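Local coordinates for protein taurocyamine kinase (Schistosoma mansoni, PDB 4WOD) that reversibly transfers phosphate between ATP and the guanidino compound taurocyamine, using magnesium as cofactor, with two approximate kinase repeats joined in a single chain, at residues G493-F496 with P497-S501; Q540-D544 with H545-K549. The protein carries 4 engineered substitutions. All blocks are in the same frame, centred on the assembly; numbering follows the deposited sequence.

Contact 1. Residues G493-F496 with P497-S501. Engineered in segment 493-496: G493 (natural residue Asp).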
ATOM      1  N   GLY A 493      -6.623  30.266  -2.160  1.00 16.07           N
ATOM      2  CA  GLY A 493      -7.985  29.807  -1.983  1.00 17.23           C
ATOM      3  C   GLY A 493      -8.196  28.310  -1.903  1.00 19.78           C
ATOM      4  O   GLY A 493      -9.288  27.869  -1.552  1.00 26.22           O
ATOM      5  N   PHE A 494      -7.170  27.523  -2.231  1.00 20.68           N
ATOM      6  CA  PHE A 494      -7.287  26.064  -2.202  1.00 15.00           C
ATOM      7  C   PHE A 494      -6.477  25.390  -1.104  1.00 14.96           C
ATOM      8  O   PHE A 494      -5.305  25.722  -0.870  1.00 15.08           O
ATOM      9  CB  PHE A 494      -6.858  25.475  -3.555  1.00 13.76           C
ATOM     10  CG  PHE A 494      -7.805  25.802  -4.673  1.00 16.18           C
ATOM     11  CD1 PHE A 494      -8.892  24.973  -4.949  1.00 19.05           C
ATOM     12  CD2 PHE A 494      -7.655  26.968  -5.403  1.00 17.49           C
ATOM     13  CE1 PHE A 494      -9.780  25.291  -5.964  1.00 19.16           C
ATOM     14  CE2 PHE A 494      -8.534  27.283  -6.411  1.00 18.01           C
ATOM     15  CZ  PHE A 494      -9.598  26.448  -6.692  1.00 17.80           C
ATOM     16  N   LEU A 495      -7.094  24.403  -0.467  1.00 12.36           N
ATOM     17  CA  LEU A 495      -6.367  23.462   0.355  1.00 12.90           C
ATOM     18  C   LEU A 495      -5.291  22.791  -0.508  1.00 16.91           C
ATOM     19  O   LEU A 495      -5.452  22.666  -1.723  1.00 14.39           O
ATOM     20  CB  LEU A 495      -7.303  22.408   0.937  1.00 15.31           C
ATOM     21  CG  LEU A 495      -8.327  22.939   1.929  1.00 17.86           C
ATOM     22  CD1 LEU A 495      -9.170  21.777   2.475  1.00 20.16           C
ATOM     23  CD2 LEU A 495      -7.595  23.673   3.043  1.00 16.32           C
ATOM     24  N   PHE A 496      -4.201  22.382   0.116  1.00 13.25           N
ATOM     25  CA  PHE A 496      -3.084  21.742  -0.615  1.00 17.83           C
ATOM     26  C   PHE A 496      -3.389  20.290  -1.006  1.00 16.44           C
ATOM     27  O   PHE A 496      -4.349  19.711  -0.493  1.00 16.21           O
ATOM     28  CB  PHE A 496      -1.810  21.829   0.233  1.00 17.97           C
ATOM     29  CG  PHE A 496      -1.280  23.217   0.369  1.00 16.10           C
ATOM     30  CD1 PHE A 496      -1.796  24.259  -0.406  1.00 16.61           C
ATOM     31  CD2 PHE A 496      -0.261  23.494   1.277  1.00 19.74           C
ATOM     32  CE1 PHE A 496      -1.284  25.551  -0.284  1.00 15.08           C
ATOM     33  CE2 PHE A 496       0.239  24.765   1.405  1.00 17.03           C
ATOM     34  CZ  PHE A 496      -0.275  25.800   0.622  1.00 18.29           C
ATOM     35  N   PRO A 497      -2.585  19.686  -1.932  1.00 15.11           N
ATOM     36  CA  PRO A 497      -2.952  18.350  -2.422  1.00 15.88           C
ATOM     37  C   PRO A 497      -2.914  17.273  -1.344  1.00 18.77           C
ATOM     38  O   PRO A 497      -3.297  16.157  -1.615  1.00 21.79           O
ATOM     39  CB  PRO A 497      -1.904  18.052  -3.515  1.00 14.90           C
ATOM     40  CG  PRO A 497      -1.446  19.429  -3.984  1.00 18.12           C
ATOM     41  CD  PRO A 497      -1.482  20.288  -2.714  1.00 18.24           C
ATOM     42  N   THR A 498      -2.445  17.616  -0.151  1.00 17.54           N
ATOM     43  CA  THR A 498      -2.391  16.667   0.953  1.00 18.01           C
ATOM     44  C   THR A 498      -3.802  16.330   1.451  1.00 18.83           C
ATOM     45  O   THR A 498      -4.181  15.162   1.504  1.00 18.35           O
ATOM     46  CB  THR A 498      -1.543  17.224   2.121  1.00 17.42           C
ATOM     47  OG1 THR A 498      -1.906  18.585   2.356  1.00 20.81           O
ATOM     48  CG2 THR A 498      -0.029  17.137   1.820  1.00 19.44           C
ATOM     49  N   ILE A 499      -4.589  17.360   1.775  1.00 17.74           N
ATOM     50  CA  ILE A 499      -5.834  17.163   2.489  1.00 17.16           C
ATOM     51  C   ILE A 499      -7.060  17.608   1.709  1.00 19.06           C
ATOM     52  O   ILE A 499      -8.187  17.308   2.111  1.00 22.94           O
ATOM     53  CB  ILE A 499      -5.801  17.903   3.877  1.00 15.37           C
ATOM     54  CG1 ILE A 499      -5.850  19.433   3.713  1.00 16.05           C
ATOM     55  CG2 ILE A 499      -4.572  17.495   4.633  1.00 19.05           C
ATOM     56  CD1 ILE A 499      -6.030  20.186   5.048  1.00 13.65           C
ATOM     57  N   MET A 500      -6.844  18.275   0.574  1.00 17.81           N
ATOM     58  CA  MET A 500      -7.944  18.880  -0.167  1.00 17.03           C
ATOM     59  C   MET A 500      -8.960  17.819  -0.590  1.00 18.49           C
ATOM     60  O   MET A 500      -8.632  16.627  -0.715  1.00 19.52           O
ATOM     61  CB  MET A 500      -7.428  19.639  -1.403  1.00 13.25           C
ATOM     62  CG  MET A 500      -6.845  18.716  -2.440  1.00 17.18           C
ATOM     63  SD  MET A 500      -5.879  19.623  -3.662  1.00 20.22           S
ATOM     64  CE  MET A 500      -7.087  20.760  -4.314  1.00 13.96           C
ATOM     65  N   SER A 501     -10.192  18.255  -0.793  1.00 15.27           N
ATOM     66  CA  SER A 501     -11.270  17.326  -1.121  1.00 22.57           C
ATOM     67  C   SER A 501     -11.222  17.000  -2.601  1.00 21.45           C
ATOM     68  O   SER A 501     -10.459  17.625  -3.354  1.00 17.28           O
ATOM     69  CB  SER A 501     -12.630  17.899  -0.751  1.00 15.21           C
ATOM     70  OG  SER A 501     -13.073  18.878  -1.687  1.00 18.92           O
TER

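Contact 2. Residues Q540-D544 with H545-K549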
ATOM      1  N   GLN A 540       3.291   7.114 -24.213  1.00 31.19           N
ATOM      2  CA  GLN A 540       4.348   8.039 -24.585  1.00 27.95           C
ATOM      3  C   GLN A 540       4.862   8.838 -23.390  1.00 31.78           C
ATOM      4  O   GLN A 540       6.047   9.180 -23.324  1.00 29.91           O
ATOM      5  CB  GLN A 540       3.862   8.992 -25.670  1.00 28.19           C
ATOM      6  CG  GLN A 540       4.996   9.760 -26.301  1.00 34.30           C
ATOM      7  CD  GLN A 540       6.150   8.853 -26.698  1.00 37.11           C
ATOM      8  OE1 GLN A 540       6.023   8.006 -27.590  1.00 38.57           O
ATOM      9  NE2 GLN A 540       7.284   9.022 -26.033  1.00 33.95           N
ATOM     10  N   LEU A 541       3.965   9.142 -22.455  1.00 28.90           N
ATOM     11  CA  LEU A 541       4.358   9.846 -21.243  1.00 26.05           C
ATOM     12  C   LEU A 541       5.306   8.963 -20.438  1.00 30.58           C
ATOM     13  O   LEU A 541       6.324   9.438 -19.929  1.00 26.59           O
ATOM     14  CB  LEU A 541       3.132  10.228 -20.413  1.00 22.46           C
ATOM     15  CG  LEU A 541       2.379  11.450 -20.932  1.00 26.48           C
ATOM     16  CD1 LEU A 541       1.061  11.638 -20.188  1.00 27.97           C
ATOM     17  CD2 LEU A 541       3.273  12.681 -20.816  1.00 26.19           C
ATOM     18  N   VAL A 542       4.971   7.677 -20.339  1.00 27.69           N
ATOM     19  CA  VAL A 542       5.817   6.720 -19.630  1.00 31.27           C
ATOM     20  C   VAL A 542       7.153   6.550 -20.350  1.00 30.94           C
ATOM     21  O   VAL A 542       8.204   6.568 -19.713  1.00 32.06           O
ATOM     22  CB  VAL A 542       5.151   5.331 -19.480  1.00 34.55           C
ATOM     23  CG1 VAL A 542       6.043   4.415 -18.634  1.00 35.71           C
ATOM     24  CG2 VAL A 542       3.762   5.449 -18.847  1.00 27.06           C
ATOM     25  N   GLU A 543       7.101   6.391 -21.670  1.00 28.43           N
ATOM     26  CA  GLU A 543       8.314   6.341 -22.489  1.00 32.75           C
ATOM     27  C   GLU A 543       9.278   7.498 -22.202  1.00 36.30           C
ATOM     28  O   GLU A 543      10.492   7.305 -22.096  1.00 34.08           O
ATOM     29  CB  GLU A 543       7.957   6.359 -23.977  1.00 33.95           C
ATOM     30  CG  GLU A 543       8.877   5.501 -24.844  1.00 44.09           C
ATOM     31  CD  GLU A 543       9.029   6.031 -26.273  1.00 49.13           C
ATOM     32  OE1 GLU A 543       8.800   7.244 -26.507  1.00 50.27           O
ATOM     33  OE2 GLU A 543       9.356   5.223 -27.168  1.00 42.70           O
ATOM     34  N   ASP A 544       8.735   8.706 -22.094  1.00 34.53           N
ATOM     35  CA  ASP A 544       9.560   9.892 -21.879  1.00 27.49           C
ATOM     36  C   ASP A 544       9.965  10.055 -20.418  1.00 32.54           C
ATOM     37  O   ASP A 544      10.546  11.069 -20.056  1.00 28.81           O
ATOM     38  CB  ASP A 544       8.823  11.151 -22.336  1.00 24.83           C
ATOM     39  CG  ASP A 544       8.629  11.201 -23.832  1.00 28.36           C
ATOM     40  OD1 ASP A 544       9.396  10.524 -24.544  1.00 29.52           O
ATOM     41  OD2 ASP A 544       7.721  11.919 -24.296  1.00 27.57           O
ATOM     42  N   HIS A 545       9.643   9.069 -19.586  1.00 31.01           N
ATOM     43  CA  HIS A 545       9.862   9.166 -18.144  1.00 34.16           C
ATOM     44  C   HIS A 545       9.182  10.414 -17.585  1.00 32.70           C
ATOM     45  O   HIS A 545       9.702  11.058 -16.672  1.00 34.09           O
ATOM     46  CB  HIS A 545      11.360   9.190 -17.793  1.00 34.83           C
ATOM     47  CG  HIS A 545      12.110   7.985 -18.267  1.00 44.21           C
ATOM     48  ND1 HIS A 545      12.528   7.835 -19.574  1.00 48.32           N
ATOM     49  CD2 HIS A 545      12.507   6.866 -17.614  1.00 47.34           C
ATOM     50  CE1 HIS A 545      13.153   6.677 -19.702  1.00 50.32           C
ATOM     51  NE2 HIS A 545      13.155   6.072 -18.528  1.00 51.10           N
ATOM     52  N   PHE A 546       8.034  10.760 -18.156  1.00 30.62           N
ATOM     53  CA  PHE A 546       7.184  11.791 -17.580  1.00 28.51           C
ATOM     54  C   PHE A 546       6.141  11.056 -16.756  1.00 28.72           C
ATOM     55  O   PHE A 546       5.041  10.791 -17.224  1.00 28.25           O
ATOM     56  CB  PHE A 546       6.526  12.666 -18.648  1.00 27.40           C
ATOM     57  CG  PHE A 546       7.497  13.454 -19.480  1.00 27.70           C
ATOM     58  CD1 PHE A 546       8.809  13.630 -19.067  1.00 25.36           C
ATOM     59  CD2 PHE A 546       7.090  14.023 -20.685  1.00 25.94           C
ATOM     60  CE1 PHE A 546       9.703  14.351 -19.841  1.00 28.92           C
ATOM     61  CE2 PHE A 546       7.975  14.750 -21.459  1.00 25.04           C
ATOM     62  CZ  PHE A 546       9.283  14.916 -21.039  1.00 26.41           C
ATOM     63  N   LEU A 547       6.520  10.692 -15.537  1.00 26.34           N
ATOM     64  CA  LEU A 547       5.691   9.823 -14.720  1.00 27.13           C
ATOM     65  C   LEU A 547       4.891  10.608 -13.704  1.00 25.76           C
ATOM     66  O   LEU A 547       5.305  11.651 -13.233  1.00 27.63           O
ATOM     67  CB  LEU A 547       6.552   8.782 -13.993  1.00 31.09           C
ATOM     68  CG  LEU A 547       7.496   7.957 -14.871  1.00 33.75           C
ATOM     69  CD1 LEU A 547       8.488   7.198 -13.999  1.00 36.07           C
ATOM     70  CD2 LEU A 547       6.700   7.017 -15.762  1.00 30.18           C
ATOM     71  N   PHE A 548       3.737  10.076 -13.348  1.00 26.17           N
ATOM     72  CA  PHE A 548       2.957  10.657 -12.282  1.00 25.90           C
ATOM     73  C   PHE A 548       2.190   9.477 -11.699  1.00 24.78           C
ATOM     74  O   PHE A 548       1.067   9.174 -12.106  1.00 25.34           O
ATOM     75  CB  PHE A 548       2.068  11.789 -12.830  1.00 28.95           C
ATOM     76  CG  PHE A 548       1.375  12.617 -11.767  1.00 27.50           C
ATOM     77  CD1 PHE A 548       1.459  12.285 -10.429  1.00 24.49           C
ATOM     78  CD2 PHE A 548       0.681  13.768 -12.124  1.00 26.79           C
ATOM     79  CE1 PHE A 548       0.826  13.044  -9.475  1.00 27.99           C
ATOM     80  CE2 PHE A 548       0.054  14.540 -11.166  1.00 22.65           C
ATOM     81  CZ  PHE A 548       0.130  14.168  -9.840  1.00 21.55           C
ATOM     82  N   LYS A 549       2.857   8.777 -10.787  1.00 26.14           N
ATOM     83  CA  LYS A 549       2.312   7.578 -10.171  1.00 29.30           C
ATOM     84  C   LYS A 549       2.018   7.813  -8.692  1.00 27.87           C
ATOM     85  O   LYS A 549       2.595   8.698  -8.066  1.00 31.95           O
ATOM     86  CB  LYS A 549       3.285   6.406 -10.329  1.00 31.53           C
ATOM     87  CG  LYS A 549       4.012   6.383 -11.662  1.00 34.57           C
ATOM     88  CD  LYS A 549       5.043   5.263 -11.715  1.00 45.65           C
ATOM     89  CE  LYS A 549       4.404   3.902 -11.503  1.00 47.81           C
ATOM     90  NZ  LYS A 549       5.013   2.879 -12.403  1.00 58.20           N
TER

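Contact 1. Residues G493-F496 with P497-S501
The backbone carbonyl of F496 meets the amides of I499 and M500 in a beta turn overlapped by an alpha turn, buried in the loop that leads from strand 480-489 to helix 502-517 in the second catalytic region. F496 O takes two N-H groups in hydrogen bonds. M500 N lies 3.1 Å from F496 O, almost straight out beyond the oxygen, with a C=O...N angle of 176°; I499 N, at 3.3 Å from F496 O, comes instead from above the carbonyl plane. P497, whose ring nitrogen has no N-H to give, bends the chain at the start of this turn, and the peptide link itself sets its ring close to F496 CB.

M500 covers the same carbonyl with its side chain. Its CG sits between its own backbone N and carbonyl carbon (chi1 67°), which turns the chain back over F496 and brings M500 SD to 3.5 Å from F496 O. A bend at chi3 then carries the methyl onward, leaving M500 CE 3.6 Å from L495 O. Lower down, M500 CB lies against L495 CB at 3.6 Å, while one methyl of L495, CD1, reaches the flank of I499, 4.2 Å from its CG1.

The F496 ring leads away from the turn and meets H587 edge-to-face. T498 OG1 is held by the carbonyl of T427. S501 is the N-cap of the helix that follows, so the chain passes directly from the turn into helix 502-517. Within the turn, F496 O is met by two amides and overlaid by CB, CG and SD of M500, whereas the carbonyls of L495, P497 and M500 are hydrogen-bonded from outside, by H587, R505 and R562 NH2 respectively.

Contact 2. Residues Q540-D544 with H545-K549
F546 folds back under the end of helix 535-543 and lays its ring against D544. From the backbone outward, its CB lies 3.9 Å from L541 CD2, and that methyl sits at the edge of the ring, near its plane. CG and CD2 pass beneath the CB of D544, which stands 3.7 Å from the ring centroid of F546 and only 9° off the normal, a CH-pi contact over the face. On the other flank CD1 comes to 3.2 Å from D544 O, and CE1 follows the same oxygen. CE2 approaches D544 OD2, with carboxylate and ring planes 63° apart, and CZ at the tip still lies under D544 CB. With CG anti to the carbonyl carbon (chi1 -63°), beside the backbone N, the ring is swung back to lie against D544.

The backbone here forms a Schellman motif that terminates helix 535-543. H545, at positive phi, is the C-prime residue: F546 N makes a hydrogen bond back to L541 O at 2.8 Å, and H545 N another to V542 O at 2.9 Å. H545, a predicted ATP-binding residue, points away from 540-544 overall, although its CB stays against the D544 carbonyl. Beyond the reversal, L547 CD2 returns to V542 CG1 at 3.9 Å. D544 OD2 makes a salt bridge to K576, which the side chain of F546 also touches, along with L579 and W581 of strand 578-582.

Overall arrangement
Contact 1 precedes contact 2 along the chain, and both belong to the second catalytic region. Their centres lie 25 Å apart and their nearest atoms about 8 Å. Both are local turns beside a helix: 493-501 leads into helix 502-517, whereas 540-549 leads out of helix 535-543. Both lie near residues predicted to form the active site or to bind ATP. The side chain of T498 is about 8 Å from that of C631, the predicted active-site residue, while contact 2 itself contains H545. The side chain of R589, also predicted to bind ATP, is about 10 Å from that of P497 and about 8 Å from that of L547. The bound arginine sits in the first repeat, touching neither contact.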